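PDB 6O1W: DNA translocase coupling protein from Clostridium perfringens, which probably binds ATP and DNA as the FtsK/SpoIIIE-type coupling ATPase of a conjugation system, here a fragment carrying the P-loop NTPase domain. Local coordinates for residues S129-E137 / N293-F302; D319-F327 / V336-D344. One frame throughout, in Å; residues are numbered along the deposited sequence.

Overall arrangement
Both contacts belong to one mixed beta sheet of the FtsK/SpoIIIE-type ATPase domain, and their centres lie about 13 Å apart. Contact 1 pairs strands 132-135 and 296-299 in parallel, bringing together chain more than 150 residues apart. Contact 2 follows it in sequence and is local, the antiparallel hairpin of strands 326-331 and 334-340. Strands 296-299 and 326-331 are neighbours in the sheet, so the four strands run side by side, and Phe327 packs on Ile298 and the backbone at Cys299 and Gly300. Strand 132-135 of contact 1 runs into the P-loop; contact 2 holds Ala340, which lines the ATP site in another structure of this protein.

Contact 1: residues S129-E137 / N293-F302; sequences SPHILSAGE and NVPVRICGRF
Ile132 lies alongside Val296, pointing the same way, with CG1 of Ile132 3.8 Å from CB of Val296. With CG2 of Ile132 anti to the backbone N, this branch reaches CD1 of Ile298 at 3.8 Å. On the face of Leu133, CB of Leu133 meets CG1 of Val294 at 3.8 Å. Arg297 bends at chi2 (-75°) and turns its guanidinium back, so that NE and NH2 both grip the carbonyl O of Val294, which lies in the guanidinium plane. Between these layers five backbone hydrogen bonds form a parallel ladder from His131 to Gly300, including Ala135 N to Ile298 O at 2.8 Å.

Past the Gly300 N to Ala135 O bond the ladder ends. CZ of Phe302 still closes on CA of Gly136 at 3.5 Å, and the solvent side begins at exposed Glu137, which slides past the ring in the opposite direction, its carboxylate turned 58° from the ring plane. Here one water links the two loops that follow the strands, accepting from Glu137 N and donating to Arg301 O.

Gly136 opens the predicted Walker A loop, and Ser134 OG is hydrogen-bonded to Lys142 O. Helix 142-155 covers the Ile132 and Ser134 face, helix 305-312 packs on Ala135 and Cys299, and strands 272-278 and 326-331 flank the pair.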
loop_
_atom_site.group_PDB
_atom_site.type_symbol
_atom_site.label_atom_id
_atom_site.label_comp_id
_atom_site.label_asym_id
_atom_site.label_seq_id
_atom_site.Cartn_x
_atom_site.Cartn_y
_atom_site.Cartn_z
ATOM N N SER A 129 4.512 9.059 -10.614
ATOM C CA SER A 129 3.282 8.677 -9.900
ATOM C C SER A 129 3.364 9.441 -8.568
ATOM O O SER A 129 4.044 9.016 -7.642
ATOM C CB SER A 129 3.231 7.165 -9.749
ATOM O OG SER A 129 4.391 6.713 -9.071
ATOM N N PRO A 130 2.817 10.682 -8.559
ATOM C CA PRO A 130 3.113 11.613 -7.454
ATOM C C PRO A 130 2.411 11.408 -6.118
ATOM O O PRO A 130 2.862 12.007 -5.130
ATOM C CB PRO A 130 2.746 12.987 -8.044
ATOM C CG PRO A 130 1.714 12.694 -9.099
ATOM C CD PRO A 130 2.076 11.352 -9.658
ATOM N N HIS A 131 1.313 10.630 -6.075
ATOM C CA HIS A 131 0.563 10.442 -4.833
ATOM C C HIS A 131 0.357 8.982 -4.490
ATOM O O HIS A 131 0.263 8.131 -5.381
ATOM C CB HIS A 131 -0.764 11.222 -4.857
ATOM C CG HIS A 131 -0.607 12.623 -5.355
ATOM N ND1 HIS A 131 0.187 13.548 -4.687
ATOM C CD2 HIS A 131 -1.094 13.197 -6.478
ATOM C CE1 HIS A 131 0.135 14.655 -5.411
ATOM N NE2 HIS A 131 -0.620 14.494 -6.500
ATOM N N ILE A 132 0.320 8.697 -3.195
ATOM C CA ILE A 132 0.216 7.342 -2.645
ATOM C C ILE A 132 -0.925 7.253 -1.632
ATOM O O ILE A 132 -1.056 8.114 -0.753
ATOM C CB ILE A 132 1.560 6.975 -1.951
ATOM C CG1 ILE A 132 2.740 7.027 -2.955
ATOM C CG2 ILE A 132 1.471 5.617 -1.210
ATOM C CD1 ILE A 132 4.157 6.913 -2.366
ATOM N N LEU A 133 -1.698 6.186 -1.723
ATOM C CA LEU A 133 -2.738 5.903 -0.751
ATOM C C LEU A 133 -2.377 4.541 -0.137
ATOM O O LEU A 133 -2.181 3.547 -0.871
ATOM C CB LEU A 133 -4.121 5.862 -1.432
ATOM C CG LEU A 133 -5.318 5.497 -0.499
ATOM C CD1 LEU A 133 -5.831 6.711 0.220
ATOM C CD2 LEU A 133 -6.491 4.932 -1.302
ATOM N N SER A 134 -2.262 4.503 1.189
ATOM C CA SER A 134 -1.924 3.286 1.927
ATOM C C SER A 134 -3.092 2.940 2.822
ATOM O O SER A 134 -3.466 3.748 3.677
ATOM C CB SER A 134 -0.614 3.460 2.705
ATOM O OG SER A 134 -0.305 2.337 3.516
ATOM N N ALA A 135 -3.725 1.768 2.562
ATOM C CA ALA A 135 -4.900 1.320 3.279
ATOM C C ALA A 135 -4.681 0.027 4.026
ATOM O O ALA A 135 -4.073 -0.888 3.502
ATOM C CB ALA A 135 -6.078 1.182 2.336
ATOM N N GLY A 136 -5.197 -0.038 5.243
ATOM C CA GLY A 136 -5.048 -1.218 6.084
ATOM C C GLY A 136 -5.670 -1.050 7.453
ATOM O O GLY A 136 -5.868 0.081 7.908
ATOM N N GLU A 137 -6.014 -2.189 8.092
ATOM C CA GLU A 137 -6.600 -2.261 9.429
ATOM C C GLU A 137 -5.584 -1.788 10.458
ATOM O O GLU A 137 -4.390 -1.812 10.176
ATOM C CB GLU A 137 -7.051 -3.705 9.745
ATOM C CG GLU A 137 -8.294 -4.143 8.978
ATOM C CD GLU A 137 -8.586 -5.637 8.979
ATOM O OE1 GLU A 137 -8.230 -6.321 9.969
ATOM O OE2 GLU A 137 -9.182 -6.124 7.988
ATOM N N ASN A 293 -6.974 10.579 -9.177
ATOM C CA ASN A 293 -5.733 11.348 -9.108
ATOM C C ASN A 293 -4.651 10.774 -8.210
ATOM O O ASN A 293 -3.560 11.338 -8.160
ATOM C CB ASN A 293 -6.026 12.798 -8.721
ATOM C CG ASN A 293 -6.985 13.490 -9.653
ATOM O OD1 ASN A 293 -8.032 13.978 -9.246
ATOM N ND2 ASN A 293 -6.661 13.534 -10.919
ATOM N N VAL A 294 -4.935 9.698 -7.487
ATOM C CA VAL A 294 -3.937 9.069 -6.602
ATOM C C VAL A 294 -3.564 7.736 -7.240
ATOM O O VAL A 294 -4.298 6.788 -7.061
ATOM C CB VAL A 294 -4.403 8.941 -5.123
ATOM C CG1 VAL A 294 -3.313 8.275 -4.261
ATOM C CG2 VAL A 294 -4.762 10.325 -4.569
ATOM N N PRO A 295 -2.469 7.660 -8.022
ATOM C CA PRO A 295 -2.188 6.423 -8.777
ATOM C C PRO A 295 -1.610 5.243 -8.004
ATOM O O PRO A 295 -1.841 4.120 -8.423
ATOM C CB PRO A 295 -1.208 6.889 -9.865
ATOM C CG PRO A 295 -0.514 8.054 -9.254
ATOM C CD PRO A 295 -1.539 8.747 -8.414
ATOM N N VAL A 296 -0.814 5.481 -6.939
ATOM C CA VAL A 296 -0.214 4.377 -6.196
ATOM C C VAL A 296 -1.161 3.926 -5.089
ATOM O O VAL A 296 -1.587 4.750 -4.279
ATOM C CB VAL A 296 1.182 4.731 -5.605
ATOM C CG1 VAL A 296 1.747 3.554 -4.827
ATOM C CG2 VAL A 296 2.163 5.185 -6.688
ATOM N N ARG A 297 -1.474 2.618 -5.046
ATOM C CA ARG A 297 -2.294 2.060 -3.976
ATOM C C ARG A 297 -1.512 0.972 -3.296
ATOM O O ARG A 297 -0.965 0.060 -3.944
ATOM C CB ARG A 297 -3.627 1.476 -4.473
ATOM C CG ARG A 297 -4.367 2.317 -5.498
ATOM C CD ARG A 297 -5.057 3.534 -4.904
ATOM N NE ARG A 297 -5.449 4.442 -5.980
ATOM C CZ ARG A 297 -6.475 4.225 -6.794
ATOM N NH1 ARG A 297 -7.258 3.160 -6.626
ATOM N NH2 ARG A 297 -6.721 5.058 -7.790
ATOM N N ILE A 298 -1.472 1.067 -1.988
ATOM C CA ILE A 298 -0.871 0.074 -1.125
ATOM C C ILE A 298 -2.031 -0.400 -0.262
ATOM O O ILE A 298 -2.657 0.410 0.415
ATOM C CB ILE A 298 0.366 0.590 -0.346
ATOM C CG1 ILE A 298 1.509 0.941 -1.329
ATOM C CG2 ILE A 298 0.845 -0.484 0.621
ATOM C CD1 ILE A 298 2.542 1.973 -0.816
ATOM N N CYS A 299 -2.382 -1.691 -0.360
ATOM C CA CYS A 299 -3.530 -2.225 0.361
ATOM C C CYS A 299 -3.211 -3.446 1.212
ATOM O O CYS A 299 -2.627 -4.415 0.723
ATOM C CB CYS A 299 -4.677 -2.504 -0.601
ATOM S SG CYS A 299 -6.280 -2.740 0.213
ATOM N N GLY A 300 -3.594 -3.379 2.484
ATOM C CA GLY A 300 -3.434 -4.474 3.424
ATOM C C GLY A 300 -4.572 -5.458 3.247
ATOM O O GLY A 300 -5.417 -5.302 2.366
ATOM N N ARG A 301 -4.589 -6.481 4.071
ATOM C CA ARG A 301 -5.607 -7.517 4.015
ATOM C C ARG A 301 -6.946 -6.998 4.541
ATOM O O ARG A 301 -6.983 -6.418 5.606
ATOM C CB ARG A 301 -5.142 -8.734 4.835
ATOM C CG ARG A 301 -6.132 -9.895 4.728
ATOM C CD ARG A 301 -5.603 -11.166 5.362
ATOM N NE ARG A 301 -6.538 -12.268 5.134
ATOM C CZ ARG A 301 -7.612 -12.507 5.878
ATOM N NH1 ARG A 301 -7.880 -11.748 6.936
ATOM N NH2 ARG A 301 -8.421 -13.514 5.581
ATOM N N PHE A 302 -8.019 -7.186 3.789
ATOM C CA PHE A 302 -9.393 -6.886 4.211
ATOM C C PHE A 302 -10.224 -8.112 3.775
ATOM O O PHE A 302 -10.241 -8.433 2.585
ATOM C CB PHE A 302 -9.960 -5.617 3.521
ATOM C CG PHE A 302 -9.344 -4.304 3.952
ATOM C CD1 PHE A 302 -9.700 -3.714 5.161
ATOM C CD2 PHE A 302 -8.406 -3.665 3.154
ATOM C CE1 PHE A 302 -9.149 -2.493 5.550
ATOM C CE2 PHE A 302 -7.859 -2.435 3.539
ATOM C CZ PHE A 302 -8.234 -1.858 4.731
HETATM O O HOH W 1 -5.320 -4.586 6.656
#

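Contact 2: residues D319-F327 / V336-D344; sequences DLPEVKGRF and VQFQAFYFD. With BGC (beta-D-glucopyranose), chain D.
Arg326 and Gln339 cross at about a right angle over a non-hydrogen-bonded pair of the antiparallel hairpin. From CB, 3.7 Å from Gln339 OE1, the arginine chain leaves anti to its backbone nitrogen (chi1 -172°) and then folds twice, at chi2 and chi3. The bends carry CG past the end of the Gln337 side chain and lay CD 3.4 Å from the carbonyl O of Phe338. NE then gives a hydrogen bond to Gln339 OE1 at 2.8 Å, with the acceptor 23° out of the guanidinium plane. NH1 lies beside the Gln337 amide, and NH2 reaches Pro95 O. CG1 of Val323 sits over one face of the group, offset toward its rim.

The Gln339 amide is used at both ends, since NE2 donates to Lys324 O at 2.9 Å, in plane and on a lone pair. That carbonyl belongs to the type II turn from Val323 to Arg326, in which Gly325 takes a positive phi of 82°. The bond to Lys324 O thus ties this turn to the facing strand.

On the other face, Phe327 CB rests 3.5 Å from Phe338 CE1, and Phe327 CD1 touches Ala340 CB. At the far end Asp319 OD2 accepts from O3 of a bound glucose. Two backbone bonds join Phe327 and Phe338, the reciprocal pattern of a hydrogen-bonded pair in a beta hairpin; Phe327 also packs against the P-loop of this ATPase domain.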
loop_
_atom_site.group_PDB
_atom_site.type_symbol
_atom_site.label_atom_id
_atom_site.label_comp_id
_atom_site.label_asym_id
_atom_site.label_seq_id
_atom_site.Cartn_x
_atom_site.Cartn_y
_atom_site.Cartn_z
ATOM N N ASP A 319 -7.572 -12.130 -0.414
ATOM C CA ASP A 319 -6.770 -13.334 -0.694
ATOM C C ASP A 319 -5.435 -13.354 0.025
ATOM O O ASP A 319 -4.763 -14.389 0.009
ATOM C CB ASP A 319 -6.446 -13.423 -2.201
ATOM C CG ASP A 319 -7.592 -13.219 -3.159
ATOM O OD1 ASP A 319 -8.718 -13.608 -2.820
ATOM O OD2 ASP A 319 -7.348 -12.696 -4.273
ATOM N N LEU A 320 -4.968 -12.187 0.508
ATOM C CA LEU A 320 -3.644 -12.117 1.120
ATOM C C LEU A 320 -3.467 -13.091 2.291
ATOM O O LEU A 320 -4.410 -13.246 3.052
ATOM C CB LEU A 320 -3.363 -10.687 1.627
ATOM C CG LEU A 320 -2.904 -9.639 0.588
ATOM C CD1 LEU A 320 -2.839 -8.252 1.243
ATOM C CD2 LEU A 320 -1.544 -10.012 -0.013
ATOM N N PRO A 321 -2.264 -13.680 2.506
ATOM C CA PRO A 321 -2.055 -14.467 3.725
ATOM C C PRO A 321 -1.958 -13.525 4.930
ATOM O O PRO A 321 -1.564 -12.357 4.777
ATOM C CB PRO A 321 -0.709 -15.152 3.474
ATOM C CG PRO A 321 0.018 -14.240 2.578
ATOM C CD PRO A 321 -1.019 -13.581 1.712
ATOM N N GLU A 322 -2.289 -14.047 6.131
ATOM C CA GLU A 322 -2.262 -13.304 7.398
ATOM C C GLU A 322 -0.853 -13.160 7.949
ATOM O O GLU A 322 -0.513 -13.765 8.966
ATOM C CB GLU A 322 -3.212 -13.940 8.424
ATOM C CG GLU A 322 -4.674 -13.648 8.131
ATOM C CD GLU A 322 -5.625 -14.304 9.108
ATOM O OE1 GLU A 322 -6.152 -15.391 8.779
ATOM O OE2 GLU A 322 -5.832 -13.742 10.209
ATOM N N VAL A 323 -0.037 -12.344 7.260
ATOM C CA VAL A 323 1.354 -12.037 7.588
ATOM C C VAL A 323 1.423 -10.528 7.852
ATOM O O VAL A 323 0.960 -9.736 7.019
ATOM C CB VAL A 323 2.288 -12.427 6.400
ATOM C CG1 VAL A 323 3.741 -12.027 6.656
ATOM C CG2 VAL A 323 2.178 -13.908 6.061
ATOM N N LYS A 324 2.013 -10.128 8.988
ATOM C CA LYS A 324 2.173 -8.712 9.299
ATOM C C LYS A 324 3.147 -8.069 8.301
ATOM O O LYS A 324 4.237 -8.614 8.035
ATOM C CB LYS A 324 2.651 -8.491 10.751
ATOM C CG LYS A 324 2.342 -7.082 11.264
ATOM C CD LYS A 324 2.875 -6.853 12.681
ATOM C CE LYS A 324 2.860 -5.395 13.094
ATOM N NZ LYS A 324 3.822 -4.568 12.310
ATOM N N GLY A 325 2.725 -6.926 7.758
ATOM C CA GLY A 325 3.501 -6.167 6.788
ATOM C C GLY A 325 3.378 -6.669 5.361
ATOM O O GLY A 325 4.082 -6.180 4.476
ATOM N N ARG A 326 2.481 -7.624 5.113
ATOM C CA ARG A 326 2.252 -8.157 3.767
ATOM C C ARG A 326 1.155 -7.328 3.084
ATOM O O ARG A 326 0.073 -7.136 3.638
ATOM C CB ARG A 326 1.895 -9.640 3.827
ATOM C CG ARG A 326 1.828 -10.320 2.462
ATOM C CD ARG A 326 3.159 -10.291 1.735
ATOM N NE ARG A 326 4.235 -11.007 2.431
ATOM C CZ ARG A 326 4.339 -12.333 2.525
ATOM N NH1 ARG A 326 3.402 -13.119 2.011
ATOM N NH2 ARG A 326 5.386 -12.882 3.126
ATOM N N PHE A 327 1.452 -6.788 1.910
ATOM C CA PHE A 327 0.497 -5.907 1.239
ATOM C C PHE A 327 0.374 -6.211 -0.213
ATOM O O PHE A 327 1.220 -6.912 -0.766
ATOM C CB PHE A 327 1.021 -4.440 1.362
ATOM C CG PHE A 327 0.802 -3.780 2.693
ATOM C CD1 PHE A 327 1.683 -3.988 3.743
ATOM C CD2 PHE A 327 -0.313 -2.982 2.914
ATOM C CE1 PHE A 327 1.434 -3.430 4.999
ATOM C CE2 PHE A 327 -0.548 -2.399 4.160
ATOM C CZ PHE A 327 0.314 -2.641 5.199
ATOM N N VAL A 336 0.336 -6.440 -7.397
ATOM C CA VAL A 336 1.340 -7.429 -6.977
ATOM C C VAL A 336 1.424 -7.529 -5.457
ATOM O O VAL A 336 1.167 -6.550 -4.756
ATOM C CB VAL A 336 2.751 -7.227 -7.634
ATOM C CG1 VAL A 336 2.658 -7.112 -9.159
ATOM C CG2 VAL A 336 3.485 -6.033 -7.044
ATOM N N GLN A 337 1.826 -8.692 -4.955
ATOM C CA GLN A 337 1.998 -8.906 -3.531
ATOM C C GLN A 337 3.447 -8.526 -3.169
ATOM O O GLN A 337 4.370 -8.796 -3.932
ATOM C CB GLN A 337 1.693 -10.407 -3.191
ATOM C CG GLN A 337 1.776 -10.734 -1.714
ATOM C CD GLN A 337 1.415 -12.154 -1.305
ATOM O OE1 GLN A 337 1.109 -13.073 -2.087
ATOM N NE2 GLN A 337 1.458 -12.360 -0.035
ATOM N N PHE A 338 3.645 -7.881 -2.018
ATOM C CA PHE A 338 4.980 -7.538 -1.542
ATOM C C PHE A 338 4.985 -7.460 -0.024
ATOM O O PHE A 338 3.919 -7.240 0.574
ATOM C CB PHE A 338 5.478 -6.180 -2.136
ATOM C CG PHE A 338 4.970 -4.929 -1.456
ATOM C CD1 PHE A 338 3.691 -4.446 -1.718
ATOM C CD2 PHE A 338 5.788 -4.206 -0.589
ATOM C CE1 PHE A 338 3.235 -3.259 -1.126
ATOM C CE2 PHE A 338 5.328 -3.032 0.015
ATOM C CZ PHE A 338 4.045 -2.575 -0.241
ATOM N N GLN A 339 6.203 -7.565 0.577
ATOM C CA GLN A 339 6.447 -7.403 2.003
ATOM C C GLN A 339 6.971 -5.995 2.210
ATOM O O GLN A 339 8.020 -5.645 1.682
ATOM C CB GLN A 339 7.499 -8.414 2.529
ATOM C CG GLN A 339 7.684 -8.417 4.071
ATOM C CD GLN A 339 6.436 -8.786 4.858
ATOM O OE1 GLN A 339 5.556 -9.519 4.392
ATOM N NE2 GLN A 339 6.318 -8.273 6.083
ATOM N N ALA A 340 6.258 -5.212 2.995
ATOM C CA ALA A 340 6.613 -3.842 3.324
ATOM C C ALA A 340 7.697 -3.817 4.372
ATOM O O ALA A 340 7.714 -4.668 5.257
ATOM C CB ALA A 340 5.386 -3.107 3.852
ATOM N N PHE A 341 8.571 -2.811 4.303
ATOM C CA PHE A 341 9.611 -2.574 5.298
ATOM C C PHE A 341 8.970 -2.268 6.637
ATOM O O PHE A 341 7.957 -1.555 6.694
ATOM C CB PHE A 341 10.471 -1.349 4.932
ATOM C CG PHE A 341 11.342 -1.506 3.720
ATOM C CD1 PHE A 341 12.302 -2.507 3.658
ATOM C CD2 PHE A 341 11.247 -0.620 2.662
ATOM C CE1 PHE A 341 13.105 -2.661 2.522
ATOM C CE2 PHE A 341 12.077 -0.750 1.542
ATOM C CZ PHE A 341 13.003 -1.765 1.483
ATOM N N TYR A 342 9.559 -2.789 7.713
ATOM C CA TYR A 342 9.072 -2.423 9.031
ATOM C C TYR A 342 10.024 -1.335 9.482
ATOM O O TYR A 342 11.237 -1.559 9.588
ATOM C CB TYR A 342 8.982 -3.598 10.026
ATOM C CG TYR A 342 8.470 -3.141 11.381
ATOM C CD1 TYR A 342 7.169 -2.660 11.534
ATOM C CD2 TYR A 342 9.303 -3.129 12.495
ATOM C CE1 TYR A 342 6.718 -2.168 12.760
ATOM C CE2 TYR A 342 8.851 -2.678 13.734
ATOM C CZ TYR A 342 7.563 -2.183 13.859
ATOM O OH TYR A 342 7.130 -1.723 15.081
ATOM N N PHE A 343 9.489 -0.119 9.555
ATOM C CA PHE A 343 10.210 1.095 9.932
ATOM C C PHE A 343 9.720 1.404 11.319
ATOM O O PHE A 343 8.530 1.613 11.526
ATOM C CB PHE A 343 9.880 2.234 8.945
ATOM C CG PHE A 343 10.571 3.550 9.232
ATOM C CD1 PHE A 343 9.987 4.494 10.072
ATOM C CD2 PHE A 343 11.798 3.849 8.655
ATOM C CE1 PHE A 343 10.622 5.705 10.334
ATOM C CE2 PHE A 343 12.424 5.065 8.912
ATOM C CZ PHE A 343 11.852 5.971 9.775
ATOM N N ASP A 344 10.625 1.386 12.274
ATOM C CA ASP A 344 10.323 1.582 13.690
ATOM C C ASP A 344 10.895 2.923 14.077
ATOM O O ASP A 344 12.122 3.086 14.022
ATOM C CB ASP A 344 11.008 0.432 14.496
ATOM C CG ASP A 344 10.681 0.355 15.983
ATOM O OD1 ASP A 344 10.824 1.374 16.678
ATOM O OD2 ASP A 344 10.292 -0.732 16.445
HETATM C C2 BGC D . -9.754 -15.226 -6.037
HETATM C C3 BGC D . -9.195 -14.320 -7.133
HETATM C C4 BGC D . -7.848 -14.835 -7.630
HETATM C C5 BGC D . -7.950 -16.312 -8.009
HETATM C C6 BGC D . -6.620 -16.935 -8.367
HETATM C C1 BGC D . -9.762 -16.681 -6.489
HETATM O O1 BGC D . -10.153 -17.471 -5.419
HETATM O O2 BGC D . -11.083 -14.855 -5.690
HETATM O O3 BGC D . -9.036 -12.998 -6.625
HETATM O O4 BGC D . -7.380 -14.067 -8.738
HETATM O O5 BGC D . -8.452 -17.062 -6.895
HETATM O O6 BGC D . -5.762 -17.020 -7.233
#